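Long-range contacts in subtilisin-like protein (Prochloron didemni, PDB 3ZXY), which probably cleaves peptide bonds as a subtilisin-family serine endopeptidase, the chain described being the protease domain of a longer protein: residues S226-R231 with T274-G279; L31-T36 with I78-S83. The protein carries 1 engineered substitution. All coordinates share one frame; numbering follows the deposited sequence. Where two conformers were deposited one is given.

Followed from the N terminus, the chain first closes interaction 2, in which strand 30-33 and its exit loop, residues 31-36, are joined by residues 78-83, the last part of strand 75-80 and the loop that follows. The loop it closes includes helix 47-60; the contact itself ties the edge strand of the main parallel sheet to its neighbour. Interaction 1 opens much later, at the end of helix 210-230, and closes when helix 269-278 comes back against residues 226-231, with helix 237-247 in between. The two loops thus follow in series, neither nesting nor crossing. Their centres lie about 30 Å apart, one contact at a sheet edge and the other between C-terminal helices.

Interaction 1 of 2, residues S226-R231 with T274-G279; sequences SEQVRR and TLLKGG
Leu276 meets Glu227, Gln228 and Arg231 where the ends of two C-terminal helices of the subtilisin-like domain, 210-230 and 269-278, come together. Its CG stands anti to the backbone N (chi1 -172°), which sends the forked end toward the other helix. CD1 packs on Gln228 CG at 4.1 Å, while CD2 lies 3.5 Å from Arg231 CD and 4.3 Å from Glu227 CG. A branched apolar residue suits this place, because the nearest atom of each partner is a methylene carbon, although Arg231 NE is also close to CD2.

The side chain of Arg231 runs past Leu276 in the opposite direction. A bend at chi3 (73°) brings its guanidinium over the backbone of Lys277, with Lys277 CA under one face near the rim, and NH2 comes to 2.9 Å from Lys277 O. Carbonyls at the C-terminal end of a helix would probably make favourable surroundings for this positive charge.

Further out, Gln228 is positioned by a hydrogen bond from Asp236 N to its OE1. Arg230 NH1 forms a salt bridge of 2.9 Å with Glu227 OE2, lying in the guanidinium plane, which helps to hold the carboxylate. Lys277 is long enough to address the same oxygen through solvent: a single water accepts from Lys277 NZ at 2.9 Å and donates weakly to Glu227 OE2 at 3.0 Å.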
loop_
_atom_site.group_PDB
_atom_site.type_symbol
_atom_site.label_atom_id
_atom_site.label_comp_id
_atom_site.label_asym_id
_atom_site.label_seq_id
_atom_site.Cartn_x
_atom_site.Cartn_y
_atom_site.Cartn_z
ATOM N N SER A 226 9.108 -11.676 -2.469
ATOM C CA SER A 226 9.641 -12.752 -1.651
ATOM C C SER A 226 9.825 -14.012 -2.500
ATOM O O SER A 226 10.814 -14.742 -2.355
ATOM C CB SER A 226 8.715 -13.007 -0.470
ATOM O OG SER A 226 8.688 -11.868 0.389
ATOM N N GLU A 227 8.880 -14.239 -3.404
ATOM C CA GLU A 227 9.000 -15.354 -4.335
ATOM C C GLU A 227 10.192 -15.187 -5.274
ATOM O O GLU A 227 10.881 -16.153 -5.576
ATOM C CB GLU A 227 7.700 -15.523 -5.120
ATOM C CG GLU A 227 7.540 -16.922 -5.695
ATOM C CD GLU A 227 7.384 -17.984 -4.617
ATOM O OE1 GLU A 227 6.854 -17.678 -3.513
ATOM O OE2 GLU A 227 7.790 -19.138 -4.863
ATOM N N GLN A 228 10.434 -13.975 -5.757
ATOM C CA GLN A 228 11.601 -13.733 -6.580
ATOM C C GLN A 228 12.870 -14.118 -5.837
ATOM O O GLN A 228 13.739 -14.791 -6.399
ATOM C CB GLN A 228 11.666 -12.272 -7.046
ATOM C CG GLN A 228 10.606 -11.913 -8.070
ATOM C CD GLN A 228 10.596 -10.442 -8.442
ATOM O OE1 GLN A 228 10.959 -9.586 -7.654
ATOM N NE2 GLN A 228 10.114 -10.140 -9.649
ATOM N N VAL A 229 12.988 -13.707 -4.571
ATOM C CA VAL A 229 14.158 -14.051 -3.760
ATOM C C VAL A 229 14.313 -15.580 -3.653
ATOM O O VAL A 229 15.407 -16.131 -3.799
ATOM C CB VAL A 229 14.064 -13.432 -2.354
ATOM C CG1 VAL A 229 15.205 -13.891 -1.454
ATOM C CG2 VAL A 229 14.057 -11.914 -2.463
ATOM N N ARG A 230 13.208 -16.268 -3.391
ATOM C CA ARG A 230 13.252 -17.720 -3.271
ATOM C C ARG A 230 13.783 -18.367 -4.553
ATOM O O ARG A 230 14.529 -19.354 -4.510
ATOM C CB ARG A 230 11.860 -18.256 -2.983
ATOM C CG ARG A 230 11.797 -19.748 -3.136
ATOM C CD ARG A 230 10.477 -20.291 -2.717
ATOM N NE ARG A 230 10.514 -21.726 -2.892
ATOM C CZ ARG A 230 9.857 -22.394 -3.825
ATOM N NH1 ARG A 230 9.046 -21.756 -4.658
ATOM N NH2 ARG A 230 9.955 -23.707 -3.861
ATOM N N ARG A 231 13.398 -17.803 -5.690
ATOM C CA ARG A 231 13.808 -18.313 -6.997
ATOM C C ARG A 231 15.240 -17.950 -7.371
ATOM O O ARG A 231 15.744 -18.382 -8.401
ATOM C CB ARG A 231 12.857 -17.830 -8.082
ATOM C CG ARG A 231 11.432 -18.319 -7.882
ATOM C CD ARG A 231 10.509 -17.642 -8.877
ATOM N NE ARG A 231 10.699 -18.158 -10.234
ATOM C CZ ARG A 231 10.076 -19.225 -10.738
ATOM N NH1 ARG A 231 9.236 -19.921 -9.983
ATOM N NH2 ARG A 231 10.298 -19.601 -11.996
ATOM N N THR A 274 1.270 -17.236 -11.064
ATOM C CA THR A 274 1.457 -18.137 -12.224
ATOM C C THR A 274 2.348 -17.489 -13.286
ATOM O O THR A 274 3.203 -18.145 -13.881
ATOM C CB THR A 274 0.097 -18.535 -12.808
ATOM O OG1 THR A 274 -0.585 -19.322 -11.819
ATOM C CG2 THR A 274 0.249 -19.378 -14.105
ATOM N N LEU A 275 2.143 -16.203 -13.531
ATOM C CA LEU A 275 2.951 -15.476 -14.521
ATOM C C LEU A 275 4.391 -15.358 -14.064
ATOM O O LEU A 275 5.299 -15.562 -14.845
ATOM C CB LEU A 275 2.423 -14.069 -14.821
ATOM C CG LEU A 275 1.351 -13.927 -15.884
ATOM C CD1 LEU A 275 1.062 -12.444 -16.069
ATOM C CD2 LEU A 275 1.762 -14.593 -17.192
ATOM N N LEU A 276 4.603 -15.050 -12.793
ATOM C CA LEU A 276 5.958 -14.977 -12.245
ATOM C C LEU A 276 6.655 -16.327 -12.380
ATOM O O LEU A 276 7.798 -16.395 -12.838
ATOM C CB LEU A 276 5.899 -14.522 -10.777
ATOM C CG LEU A 276 7.209 -14.204 -10.077
ATOM C CD1 LEU A 276 6.874 -13.393 -8.816
ATOM C CD2 LEU A 276 7.959 -15.461 -9.748
ATOM N N LYS A 277 5.952 -17.390 -12.015
ATOM C CA LYS A 277 6.555 -18.712 -11.998
ATOM C C LYS A 277 6.873 -19.223 -13.395
ATOM O O LYS A 277 7.852 -19.954 -13.585
ATOM C CB LYS A 277 5.662 -19.709 -11.258
ATOM C CG LYS A 277 5.668 -19.409 -9.776
ATOM C CD LYS A 277 4.489 -20.049 -9.058
ATOM C CE LYS A 277 4.665 -21.524 -8.799
ATOM N NZ LYS A 277 3.678 -21.905 -7.752
ATOM N N GLY A 278 6.051 -18.862 -14.380
ATOM C CA GLY A 278 6.258 -19.324 -15.742
ATOM C C GLY A 278 7.322 -18.562 -16.520
ATOM O O GLY A 278 7.902 -19.119 -17.475
ATOM N N GLY A 279 7.575 -17.321 -16.116
ATOM C CA GLY A 279 8.519 -16.457 -16.813
ATOM C C GLY A 279 7.963 -15.856 -18.088
ATOM O O GLY A 279 8.729 -15.294 -18.875
HETATM O O HOH W 1 5.286 -20.649 -5.627
#

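Interaction 2 of 2, residues L31-T36 with I78-S83; sequences LTVLPT and IVPIFS
Ile78 is gripped by the backbone on both sides of Val33, the classic pattern of a parallel beta bridge, here at the edge of the central sheet of the subtilisin fold. Ile78 N donates to Thr32 O at 2.8 Å, and Leu34 N donates to Ile78 O, also at 2.8 Å; both bonds are nearly straight. Val33 CA adds a CA-H...O contact of 3.5 Å to Ile78 O. The short strands are twisted by 31° against each other. At Pro80, which has no N-H, the pattern cannot continue with a donor, and water takes over: one molecule accepts from Thr36 N and donates to Pro80 O.

Apolar contacts line both faces. Beta-branched residues, well suited to extended strands, meet on one of them, where Val33 CG2 rests 4.1 Å from Ile78 CB; Leu31 CD2 approaches Ile78 CD1 there, and Val33 CG1 reaches the ring of Pro80. On the other, Leu34 CD1 touches Val79 CG2 at 4.0 Å.

Thr36 combines polar and apolar roles. With chi1 at -56°, OG1 lies beside its own backbone N and turns back to donate to Leu34 O at 3.2 Å, from above the carbonyl plane. Thr36 OG1 itself lies 3.6 Å from Val79 CG1.

Around this edge, Leu31 packs on Phe60 of helix 47-60, whereas Leu34 and Thr36 lean on Arg100 of helix 91-103, whose guanidinium NH2 also hydrogen-bonds to Pro35 O. Strand 75-80 is flanked on its far side by strand 11-16, and farther along, Ile81 and Phe82 make backbone hydrogen bonds to Asp16, a predicted charge-relay residue.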
loop_
_atom_site.group_PDB
_atom_site.type_symbol
_atom_site.label_atom_id
_atom_site.label_comp_id
_atom_site.label_asym_id
_atom_site.label_seq_id
_atom_site.Cartn_x
_atom_site.Cartn_y
_atom_site.Cartn_z
ATOM N N LEU A 31 9.432 -4.788 12.959
ATOM C CA LEU A 31 9.075 -3.417 12.589
ATOM C C LEU A 31 10.117 -2.439 13.105
ATOM O O LEU A 31 10.588 -2.571 14.237
ATOM C CB LEU A 31 7.727 -3.045 13.184
ATOM C CG LEU A 31 6.565 -3.944 12.780
ATOM C CD1 LEU A 31 5.281 -3.475 13.437
ATOM C CD2 LEU A 31 6.435 -3.986 11.269
ATOM N N THR A 32 10.489 -1.478 12.268
ATOM C CA THR A 32 11.390 -0.415 12.674
ATOM C C THR A 32 10.704 0.901 12.413
ATOM O O THR A 32 10.193 1.117 11.327
ATOM C CB THR A 32 12.719 -0.442 11.895
ATOM O OG1 THR A 32 13.332 -1.737 12.021
ATOM C CG2 THR A 32 13.673 0.632 12.425
ATOM N N VAL A 33 10.660 1.758 13.423
ATOM C CA VAL A 33 10.083 3.083 13.278
ATOM C C VAL A 33 11.195 4.057 12.897
ATOM O O VAL A 33 12.263 4.094 13.546
ATOM C CB VAL A 33 9.409 3.528 14.576
ATOM C CG1 VAL A 33 8.899 4.954 14.438
ATOM C CG2 VAL A 33 8.278 2.577 14.931
ATOM N N LEU A 34 10.942 4.822 11.837
ATOM C CA LEU A 34 11.878 5.792 11.291
ATOM C C LEU A 34 11.296 7.191 11.481
ATOM O O LEU A 34 10.529 7.678 10.644
ATOM C CB LEU A 34 12.135 5.526 9.808
ATOM C CG LEU A 34 12.751 4.174 9.447
ATOM C CD1 LEU A 34 12.863 4.030 7.937
ATOM C CD2 LEU A 34 14.108 3.995 10.102
ATOM N N PRO A 35 11.642 7.843 12.596
ATOM C CA PRO A 35 11.095 9.169 12.835
ATOM C C PRO A 35 11.495 10.120 11.734
ATOM O O PRO A 35 12.656 10.187 11.339
ATOM C CB PRO A 35 11.717 9.587 14.169
ATOM C CG PRO A 35 12.189 8.331 14.799
ATOM C CD PRO A 35 12.530 7.402 13.681
ATOM N N THR A 36 10.516 10.834 11.219
ATOM C CA THR A 36 10.803 11.834 10.240
ATOM C C THR A 36 10.363 13.081 10.980
ATOM O O THR A 36 10.866 13.289 12.086
ATOM C CB THR A 36 10.195 11.401 8.901
ATOM O OG1 THR A 36 10.742 10.104 8.614
ATOM C CG2 THR A 36 10.584 12.339 7.775
ATOM N N ILE A 78 8.274 1.671 9.432
ATOM C CA ILE A 78 7.162 2.555 9.764
ATOM C C ILE A 78 7.656 3.999 9.693
ATOM O O ILE A 78 8.566 4.380 10.431
ATOM C CB ILE A 78 6.589 2.281 11.170
ATOM C CG1 ILE A 78 6.199 0.804 11.359
ATOM C CG2 ILE A 78 5.428 3.218 11.453
ATOM C CD1 ILE A 78 5.407 0.188 10.244
ATOM N N VAL A 79 7.050 4.791 8.807
ATOM C CA VAL A 79 7.497 6.164 8.548
ATOM C C VAL A 79 6.290 7.075 8.735
ATOM O O VAL A 79 5.566 7.382 7.777
ATOM C CB VAL A 79 8.107 6.317 7.128
ATOM C CG1 VAL A 79 8.687 7.723 6.928
ATOM C CG2 VAL A 79 9.189 5.265 6.893
ATOM N N PRO A 80 6.038 7.499 9.986
ATOM C CA PRO A 80 4.817 8.276 10.189
ATOM C C PRO A 80 4.913 9.667 9.554
ATOM O O PRO A 80 5.869 10.427 9.791
ATOM C CB PRO A 80 4.657 8.310 11.716
ATOM C CG PRO A 80 5.504 7.204 12.216
ATOM C CD PRO A 80 6.665 7.139 11.265
ATOM N N ILE A 81 3.925 9.958 8.712
ATOM C CA ILE A 81 3.827 11.226 8.012
ATOM C C ILE A 81 2.496 11.900 8.310
ATOM O O ILE A 81 2.442 13.123 8.335
ATOM C CB ILE A 81 4.006 11.077 6.483
ATOM C CG1 ILE A 81 3.008 10.075 5.887
ATOM C CG2 ILE A 81 5.420 10.611 6.160
ATOM C CD1 ILE A 81 2.858 10.157 4.378
ATOM N N PHE A 82 1.441 11.116 8.540
ATOM C CA PHE A 82 0.126 11.685 8.856
ATOM C C PHE A 82 0.083 11.952 10.355
ATOM O O PHE A 82 0.713 11.248 11.131
ATOM C CB PHE A 82 -1.035 10.750 8.483
ATOM C CG PHE A 82 -1.067 10.299 7.044
ATOM C CD1 PHE A 82 -0.601 11.095 6.001
ATOM C CD2 PHE A 82 -1.640 9.057 6.739
ATOM C CE1 PHE A 82 -0.649 10.631 4.680
ATOM C CE2 PHE A 82 -1.693 8.602 5.432
ATOM C CZ PHE A 82 -1.184 9.387 4.408
ATOM N N SER A 83 -0.661 12.972 10.773
ATOM C CA SER A 83 -0.621 13.410 12.166
ATOM C C SER A 83 -1.997 13.400 12.807
ATOM O O SER A 83 -2.996 13.727 12.176
ATOM C CB SER A 83 -0.018 14.817 12.267
ATOM O OG SER A 83 -0.751 15.764 11.498
HETATM O O HOH W 2 7.776 10.656 11.809
#